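Local structure of TSC1 N-terminal domain (Chaetomium thermophilum, 7A0M) at residues I273-L278 against V339-K344; L255-P260 against E404-C409. The protein is the N-terminal domain of TSC1 and probably helps bring the TSC complex to lysosomal phosphoinositides, where the complex restrains mTORC1 signalling. One frame throughout, in Å; residues are numbered along the deposited sequence.

Interaction 1: residues I273-L278 against V339-K344; sequences IYARLL and VDYIRK. With SO4 (sulfate ion), chain E.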
ATOM      1  N   ILE B 273     -15.367  15.118   7.771  1.00 40.37           N
ATOM      2  CA  ILE B 273     -15.499  15.694   6.435  1.00 42.17           C
ATOM      3  C   ILE B 273     -15.243  14.635   5.372  1.00 47.13           C
ATOM      4  O   ILE B 273     -15.965  14.555   4.370  1.00 41.49           O
ATOM      5  CB  ILE B 273     -14.553  16.900   6.276  1.00 37.89           C
ATOM      6  CG1 ILE B 273     -15.040  18.074   7.128  1.00 38.76           C
ATOM      7  CG2 ILE B 273     -14.442  17.311   4.812  1.00 27.89           C
ATOM      8  CD1 ILE B 273     -14.093  19.254   7.137  1.00 38.40           C
ATOM      9  N   TYR B 274     -14.219  13.801   5.574  1.00 55.09           N
ATOM     10  CA  TYR B 274     -13.949  12.720   4.632  1.00 49.24           C
ATOM     11  C   TYR B 274     -15.136  11.771   4.520  1.00 47.14           C
ATOM     12  O   TYR B 274     -15.508  11.357   3.416  1.00 50.92           O
ATOM     13  CB  TYR B 274     -12.691  11.955   5.049  1.00 44.13           C
ATOM     14  CG  TYR B 274     -12.556  10.607   4.378  1.00 42.07           C
ATOM     15  CD1 TYR B 274     -12.055  10.499   3.089  1.00 43.41           C
ATOM     16  CD2 TYR B 274     -12.929   9.441   5.036  1.00 45.94           C
ATOM     17  CE1 TYR B 274     -11.933   9.269   2.472  1.00 48.30           C
ATOM     18  CE2 TYR B 274     -12.810   8.207   4.426  1.00 36.53           C
ATOM     19  CZ  TYR B 274     -12.311   8.128   3.146  1.00 43.63           C
ATOM     20  OH  TYR B 274     -12.189   6.900   2.535  1.00 47.22           O
ATOM     21  N   ALA B 275     -15.738  11.411   5.656  1.00 39.19           N
ATOM     22  CA  ALA B 275     -16.871  10.489   5.634  1.00 44.34           C
ATOM     23  C   ALA B 275     -18.070  11.100   4.919  1.00 50.65           C
ATOM     24  O   ALA B 275     -18.792  10.398   4.201  1.00 51.08           O
ATOM     25  CB  ALA B 275     -17.240  10.079   7.057  1.00 37.49           C
ATOM     26  N   ARG B 276     -18.302  12.402   5.106  1.00 46.28           N
ATOM     27  CA  ARG B 276     -19.414  13.057   4.423  1.00 45.21           C
ATOM     28  C   ARG B 276     -19.206  13.056   2.915  1.00 51.47           C
ATOM     29  O   ARG B 276     -20.118  12.725   2.149  1.00 61.27           O
ATOM     30  CB  ARG B 276     -19.584  14.490   4.928  1.00 48.78           C
ATOM     31  CG  ARG B 276     -20.790  15.186   4.317  1.00 45.63           C
ATOM     32  CD  ARG B 276     -20.639  16.696   4.290  1.00 47.21           C
ATOM     33  NE  ARG B 276     -21.861  17.341   3.815  1.00 55.51           N
ATOM     34  CZ  ARG B 276     -21.912  18.563   3.296  1.00 56.30           C
ATOM     35  NH1 ARG B 276     -20.804  19.282   3.170  1.00 60.16           N
ATOM     36  NH2 ARG B 276     -23.070  19.064   2.891  1.00 54.62           N
ATOM     37  N   LEU B 277     -18.005  13.433   2.470  1.00 52.84           N
ATOM     38  CA  LEU B 277     -17.729  13.476   1.039  1.00 54.01           C
ATOM     39  C   LEU B 277     -17.678  12.079   0.435  1.00 44.53           C
ATOM     40  O   LEU B 277     -17.947  11.912  -0.760  1.00 44.58           O
ATOM     41  CB  LEU B 277     -16.417  14.218   0.782  1.00 51.39           C
ATOM     42  CG  LEU B 277     -16.312  15.608   1.416  1.00 43.37           C
ATOM     43  CD1 LEU B 277     -15.069  16.344   0.931  1.00 35.14           C
ATOM     44  CD2 LEU B 277     -17.568  16.423   1.151  1.00 49.62           C
ATOM     45  N   LEU B 278     -17.332  11.071   1.239  1.00 52.64           N
ATOM     46  CA  LEU B 278     -17.329   9.696   0.751  1.00 56.63           C
ATOM     47  C   LEU B 278     -18.726   9.240   0.343  1.00 56.48           C
ATOM     48  O   LEU B 278     -18.866   8.398  -0.550  1.00 58.55           O
ATOM     49  CB  LEU B 278     -16.746   8.767   1.818  1.00 51.64           C
ATOM     50  CG  LEU B 278     -16.373   7.350   1.383  1.00 47.86           C
ATOM     51  CD1 LEU B 278     -15.280   7.388   0.323  1.00 43.29           C
ATOM     52  CD2 LEU B 278     -15.927   6.528   2.583  1.00 47.25           C
ATOM     53  N   VAL B 339      -6.826   5.504   9.933  1.00 35.33           N
ATOM     54  CA  VAL B 339      -7.347   4.148   9.782  1.00 37.14           C
ATOM     55  C   VAL B 339      -8.104   3.721  11.033  1.00 37.94           C
ATOM     56  O   VAL B 339      -8.998   2.871  10.962  1.00 40.38           O
ATOM     57  CB  VAL B 339      -6.214   3.163   9.437  1.00 37.82           C
ATOM     58  CG1 VAL B 339      -5.447   3.639   8.212  1.00 32.32           C
ATOM     59  CG2 VAL B 339      -5.278   2.973  10.624  1.00 41.43           C
ATOM     60  N   ASP B 340      -7.770   4.297  12.191  1.00 36.75           N
ATOM     61  CA  ASP B 340      -8.545   4.021  13.396  1.00 43.45           C
ATOM     62  C   ASP B 340      -9.933   4.645  13.323  1.00 42.63           C
ATOM     63  O   ASP B 340     -10.892   4.082  13.861  1.00 43.10           O
ATOM     64  CB  ASP B 340      -7.803   4.520  14.633  1.00 39.05           C
ATOM     65  CG  ASP B 340      -8.445   4.050  15.924  1.00 47.73           C
ATOM     66  OD1 ASP B 340      -8.258   2.868  16.287  1.00 50.17           O
ATOM     67  OD2 ASP B 340      -9.136   4.860  16.577  1.00 51.64           O
ATOM     68  N   TYR B 341     -10.058   5.807  12.675  1.00 49.36           N
ATOM     69  CA  TYR B 341     -11.381   6.380  12.447  1.00 43.18           C
ATOM     70  C   TYR B 341     -12.208   5.474  11.544  1.00 35.39           C
ATOM     71  O   TYR B 341     -13.391   5.230  11.809  1.00 48.33           O
ATOM     72  CB  TYR B 341     -11.250   7.778  11.839  1.00 39.29           C
ATOM     73  CG  TYR B 341     -12.569   8.411  11.449  1.00 37.31           C
ATOM     74  CD1 TYR B 341     -13.344   9.080  12.388  1.00 44.25           C
ATOM     75  CD2 TYR B 341     -13.036   8.347  10.142  1.00 31.67           C
ATOM     76  CE1 TYR B 341     -14.548   9.662  12.040  1.00 38.87           C
ATOM     77  CE2 TYR B 341     -14.240   8.927   9.784  1.00 32.67           C
ATOM     78  CZ  TYR B 341     -14.991   9.583  10.737  1.00 38.65           C
ATOM     79  OH  TYR B 341     -16.190  10.162  10.385  1.00 43.37           O
ATOM     80  N   ILE B 342     -11.600   4.975  10.466  1.00 35.87           N
ATOM     81  CA  ILE B 342     -12.294   4.049   9.578  1.00 42.10           C
ATOM     82  C   ILE B 342     -12.592   2.738  10.295  1.00 50.39           C
ATOM     83  O   ILE B 342     -13.634   2.114  10.058  1.00 53.07           O
ATOM     84  CB  ILE B 342     -11.463   3.821   8.302  1.00 45.18           C
ATOM     85  CG1 ILE B 342     -11.296   5.133   7.532  1.00 41.56           C
ATOM     86  CG2 ILE B 342     -12.103   2.762   7.412  1.00 38.40           C
ATOM     87  CD1 ILE B 342     -10.397   5.017   6.321  1.00 41.03           C
ATOM     88  N   ARG B 343     -11.704   2.307  11.196  1.00 43.25           N
ATOM     89  CA  ARG B 343     -11.924   1.051  11.906  1.00 46.28           C
ATOM     90  C   ARG B 343     -13.078   1.166  12.890  1.00 52.11           C
ATOM     91  O   ARG B 343     -13.958   0.299  12.936  1.00 45.86           O
ATOM     92  CB  ARG B 343     -10.660   0.627  12.653  1.00 47.27           C
ATOM     93  CG  ARG B 343     -10.848  -0.664  13.439  1.00 45.03           C
ATOM     94  CD  ARG B 343      -9.676  -0.960  14.355  1.00 45.77           C
ATOM     95  NE  ARG B 343      -9.540   0.049  15.403  1.00 38.50           N
ATOM     96  CZ  ARG B 343     -10.180   0.008  16.569  1.00 45.21           C
ATOM     97  NH1 ARG B 343     -11.006  -0.995  16.837  1.00 55.78           N
ATOM     98  NH2 ARG B 343      -9.998   0.967  17.465  1.00 47.59           N
ATOM     99  N   LYS B 344     -13.090   2.229  13.688  1.00 43.42           N
ATOM    100  CA  LYS B 344     -14.070   2.389  14.761  1.00 42.09           C
ATOM    101  C   LYS B 344     -14.543   3.832  14.776  1.00 49.21           C
ATOM    102  O   LYS B 344     -14.091   4.644  15.592  1.00 44.67           O
ATOM    103  CB  LYS B 344     -13.476   1.976  16.110  1.00 34.57           C
ATOM    104  CG  LYS B 344     -14.497   1.787  17.221  1.00 48.86           C
ATOM    105  CD  LYS B 344     -13.814   1.646  18.573  1.00 59.12           C
ATOM    106  CE  LYS B 344     -14.825   1.388  19.678  1.00 61.53           C
ATOM    107  NZ  LYS B 344     -14.226   1.552  21.032  1.00 64.13           N
TER
HETATM  108  S   SO4 E 501     -11.724  -1.133  21.174  1.00 77.02           S
HETATM  109  O1  SO4 E 501     -12.917  -1.262  22.004  1.00 82.82           O
HETATM  110  O2  SO4 E 501     -11.614   0.239  20.688  1.00 79.68           O
HETATM  111  O3  SO4 E 501     -10.543  -1.466  21.964  1.00 70.34           O
HETATM  112  O4  SO4 E 501     -11.821  -2.046  20.037  1.00 86.52           O
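Tyr341 reaches from helix 335-343 to Ala275 on helix 267-278, its OH ending 3.5 Å from Ala275 CB. The methyl lies at the edge of the phenol ring, near its plane; the ring therefore points its hydroxyl end at the helix. Its CG stands anti to the backbone N (chi1 175°), which sends the ring out across a gap in which the nearest CA pair, Ala275 and Ile342, is 8.8 Å apart. The phenol oxygen is hydrogen-bonded to Asn272 OD1, about one turn before the alanine. Beside this, the CD1 methyl of Ile342 comes obliquely to CE2 of Tyr274 at 4.4 Å, a looser apolar touch, while the OH of Tyr274 bonds to Ser369. On the far side of helix 335-343, Arg343 bends at chi3 (65°) and forms a salt bridge with Asp340, NE and NH2 gripping OD1 side-on from the same face of the carboxylate plane. The NH2 bond is the shorter, 2.8 Å to Asp340 OD1, and that oxygen lies almost in the guanidinium plane. A sulfate, probably from the crystallisation liquor, accepts a hydrogen bond of 2.9 Å at O2 from Lys344 NZ and a weak one at O4 from Arg343 NH1. A leucine in place of Arg343 would probably leave the Asp340 carboxylate without the charged partner that grips OD1 twice. Helix 357-373 packs on Ala275 and Ile342, helix 323-333 on Tyr274, and the second subunit brings its Tyr383 to Ile342 and its Tyr385 to Arg343.

Interaction 2: residues L255-P260 against E404-C409; sequences LLPFFP and EIIADC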
ATOM      1  N   LEU B 255      -3.416  23.610   2.072  1.00 43.77           N
ATOM      2  CA  LEU B 255      -3.049  24.329   3.286  1.00 43.37           C
ATOM      3  C   LEU B 255      -2.396  23.420   4.319  1.00 54.11           C
ATOM      4  O   LEU B 255      -1.465  23.839   5.018  1.00 54.53           O
ATOM      5  CB  LEU B 255      -4.283  25.002   3.882  1.00 42.87           C
ATOM      6  CG  LEU B 255      -4.789  26.280   3.213  1.00 49.30           C
ATOM      7  CD1 LEU B 255      -6.208  26.573   3.664  1.00 52.57           C
ATOM      8  CD2 LEU B 255      -3.874  27.442   3.541  1.00 46.77           C
ATOM      9  N   LEU B 256      -2.877  22.181   4.432  1.00 50.20           N
ATOM     10  CA  LEU B 256      -2.412  21.291   5.494  1.00 49.68           C
ATOM     11  C   LEU B 256      -0.899  21.078   5.532  1.00 41.96           C
ATOM     12  O   LEU B 256      -0.345  21.045   6.644  1.00 42.37           O
ATOM     13  CB  LEU B 256      -3.142  19.946   5.389  1.00 44.69           C
ATOM     14  CG  LEU B 256      -4.646  19.984   5.667  1.00 46.14           C
ATOM     15  CD1 LEU B 256      -5.250  18.597   5.527  1.00 46.10           C
ATOM     16  CD2 LEU B 256      -4.922  20.558   7.050  1.00 45.69           C
ATOM     17  N   PRO B 257      -0.179  20.925   4.412  1.00 44.09           N
ATOM     18  CA  PRO B 257       1.280  20.736   4.511  1.00 45.26           C
ATOM     19  C   PRO B 257       2.030  21.914   5.122  1.00 52.48           C
ATOM     20  O   PRO B 257       3.220  21.766   5.427  1.00 54.86           O
ATOM     21  CB  PRO B 257       1.708  20.505   3.056  1.00 49.48           C
ATOM     22  CG  PRO B 257       0.486  20.004   2.381  1.00 47.06           C
ATOM     23  CD  PRO B 257      -0.649  20.730   3.028  1.00 41.02           C
ATOM     24  N   PHE B 258       1.386  23.066   5.308  1.00 53.75           N
ATOM     25  CA  PHE B 258       2.044  24.218   5.909  1.00 57.44           C
ATOM     26  C   PHE B 258       1.889  24.282   7.425  1.00 55.49           C
ATOM     27  O   PHE B 258       2.576  25.082   8.068  1.00 63.63           O
ATOM     28  CB  PHE B 258       1.514  25.514   5.286  1.00 53.24           C
ATOM     29  CG  PHE B 258       1.991  25.749   3.881  1.00 51.82           C
ATOM     30  CD1 PHE B 258       1.289  25.245   2.799  1.00 50.73           C
ATOM     31  CD2 PHE B 258       3.149  26.472   3.644  1.00 54.40           C
ATOM     32  CE1 PHE B 258       1.730  25.459   1.505  1.00 55.35           C
ATOM     33  CE2 PHE B 258       3.595  26.692   2.354  1.00 55.92           C
ATOM     34  CZ  PHE B 258       2.885  26.185   1.283  1.00 56.39           C
ATOM     35  N   PHE B 259       1.012  23.467   8.009  1.00 52.08           N
ATOM     36  CA  PHE B 259       0.898  23.381   9.462  1.00 54.29           C
ATOM     37  C   PHE B 259       0.401  22.000   9.882  1.00 53.80           C
ATOM     38  O   PHE B 259      -0.624  21.893  10.566  1.00 52.67           O
ATOM     39  CB  PHE B 259      -0.032  24.476   9.997  1.00 44.94           C
ATOM     40  CG  PHE B 259      -1.272  24.690   9.167  1.00 47.88           C
ATOM     41  CD1 PHE B 259      -1.260  25.560   8.089  1.00 48.82           C
ATOM     42  CD2 PHE B 259      -2.453  24.037   9.479  1.00 55.58           C
ATOM     43  CE1 PHE B 259      -2.397  25.760   7.329  1.00 46.91           C
ATOM     44  CE2 PHE B 259      -3.593  24.236   8.724  1.00 48.40           C
ATOM     45  CZ  PHE B 259      -3.565  25.098   7.650  1.00 43.90           C
ATOM     46  N   PRO B 260       1.103  20.925   9.511  1.00 54.84           N
ATOM     47  CA  PRO B 260       0.570  19.581   9.787  1.00 50.97           C
ATOM     48  C   PRO B 260       0.557  19.217  11.261  1.00 45.93           C
ATOM     49  O   PRO B 260      -0.291  18.421  11.682  1.00 56.84           O
ATOM     50  CB  PRO B 260       1.509  18.668   8.991  1.00 56.96           C
ATOM     51  CG  PRO B 260       2.798  19.411   8.982  1.00 59.57           C
ATOM     52  CD  PRO B 260       2.445  20.868   8.904  1.00 53.78           C
ATOM     53  N   GLU B 404       8.345  19.230   1.021  1.00 64.45           N
ATOM     54  CA  GLU B 404       8.837  17.931   1.462  1.00 64.15           C
ATOM     55  C   GLU B 404       7.696  17.056   1.960  1.00 60.49           C
ATOM     56  O   GLU B 404       7.658  15.853   1.676  1.00 60.44           O
ATOM     57  CB  GLU B 404       9.879  18.111   2.565  1.00 78.78           C
ATOM     58  CG  GLU B 404      10.809  19.293   2.362  1.00 95.45           C
ATOM     59  CD  GLU B 404      11.953  19.312   3.356  1.00103.97           C
ATOM     60  OE1 GLU B 404      12.575  18.250   3.558  1.00107.71           O
ATOM     61  OE2 GLU B 404      12.230  20.385   3.935  1.00109.04           O
ATOM     62  N   ILE B 405       6.766  17.644   2.715  1.00 51.01           N
ATOM     63  CA  ILE B 405       5.631  16.888   3.235  1.00 51.26           C
ATOM     64  C   ILE B 405       4.754  16.387   2.094  1.00 56.05           C
ATOM     65  O   ILE B 405       4.275  15.247   2.114  1.00 53.34           O
ATOM     66  CB  ILE B 405       4.837  17.752   4.232  1.00 48.99           C
ATOM     67  CG1 ILE B 405       5.648  17.953   5.513  1.00 52.42           C
ATOM     68  CG2 ILE B 405       3.486  17.125   4.539  1.00 50.22           C
ATOM     69  CD1 ILE B 405       5.211  19.145   6.333  1.00 63.61           C
ATOM     70  N   ILE B 406       4.538  17.227   1.078  1.00 61.05           N
ATOM     71  CA  ILE B 406       3.753  16.810  -0.082  1.00 57.69           C
ATOM     72  C   ILE B 406       4.445  15.664  -0.812  1.00 55.96           C
ATOM     73  O   ILE B 406       3.815  14.664  -1.172  1.00 55.03           O
ATOM     74  CB  ILE B 406       3.502  18.003  -1.021  1.00 46.71           C
ATOM     75  CG1 ILE B 406       2.693  19.086  -0.308  1.00 60.12           C
ATOM     76  CG2 ILE B 406       2.783  17.550  -2.280  1.00 41.32           C
ATOM     77  CD1 ILE B 406       2.527  20.354  -1.118  1.00 57.06           C
ATOM     78  N   ALA B 407       5.755  15.798  -1.040  1.00 46.72           N
ATOM     79  CA  ALA B 407       6.494  14.756  -1.748  1.00 51.82           C
ATOM     80  C   ALA B 407       6.451  13.431  -0.996  1.00 50.49           C
ATOM     81  O   ALA B 407       6.267  12.371  -1.607  1.00 54.57           O
ATOM     82  CB  ALA B 407       7.940  15.198  -1.970  1.00 50.53           C
ATOM     83  N   ASP B 408       6.622  13.468   0.328  1.00 47.27           N
ATOM     84  CA  ASP B 408       6.538  12.242   1.117  1.00 60.11           C
ATOM     85  C   ASP B 408       5.143  11.632   1.048  1.00 54.57           C
ATOM     86  O   ASP B 408       4.996  10.405   1.015  1.00 61.50           O
ATOM     87  CB  ASP B 408       6.942  12.517   2.564  1.00 63.53           C
ATOM     88  CG  ASP B 408       8.427  12.794   2.711  1.00 64.26           C
ATOM     89  OD1 ASP B 408       9.210  12.278   1.886  1.00 60.86           O
ATOM     90  OD2 ASP B 408       8.812  13.521   3.650  1.00 69.52           O
ATOM     91  N   CYS B 409       4.104  12.472   1.030  1.00 48.77           N
ATOM     92  CA  CYS B 409       2.747  11.952   0.905  1.00 50.85           C
ATOM     93  C   CYS B 409       2.516  11.316  -0.460  1.00 54.17           C
ATOM     94  O   CYS B 409       1.776  10.330  -0.567  1.00 45.61           O
ATOM     95  CB  CYS B 409       1.725  13.064   1.146  1.00 49.48           C
ATOM     96  SG  CYS B 409       1.635  13.655   2.851  1.00 49.25           S
TER
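Two adjacent isoleucines of helix 402-410, Ile405 and Ile406, pack against the ring of Pro257, which projects from a short 3-10 turn. The backbones are close here, with the CA atoms of Pro257 and Ile405 only 5.9 Å apart. The CB and CG edge of the proline is the main bump: CG lies 3.6 Å from Ile406 CG1, and CB faces both branched side chains, 3.8 Å from Ile406 CG1 and 4.1 Å from Ile405 CG2. The Ile406 chain passes the ring at a slant. Ile405 supplies the answering bump. With CG1 anti to its own carbonyl carbon (chi1 -70°), its CD1 methyl enters the hollow between the turn's backbone and the next proline, 3.4 Å from Pro257 O and 3.6 Å from Pro260 CG. One methyl thus spans both prolines, and no hydrogen bond joins the segments, so the fit rests on shape. Leu333 of helix 323-333 touches both Ile405 and Pro260 and adds to the same apolar patch, while Pro260 O accepts a bond from Tyr334. The turn that carries Pro257 follows directly on helix 242-255, and Pro260 lies just beyond it; Phe258 N bonds to Leu255 O and Phe259 N to Leu256 O, both i to i-3 links. This is plain apolar docking of a proline-bearing 3-10 turn on a helix, within an all-helical domain whose C-terminal helix 402-410 folds back onto an interhelical loop.

Interaction 1 is nested in sequence inside interaction 2: the order is 255-260, 273-278, 339-344 and 404-409, so the chain segment closed by the proline turn and helix 402-410 contains both helices of the other contact. Their centres lie 20 Å apart and their nearest atoms about 9 Å, without touching. Helix 323-333 links them, packing on Tyr274 through Leu323, Tyr326 and Leu330 and on Cys409 through Ile329. All four segments belong to the Hamartin family part of the chain. Together the contacts bring sequence-distant segments into one helical end of the domain, where the second subunit packs on interaction 1 but does not touch the segments of interaction 2.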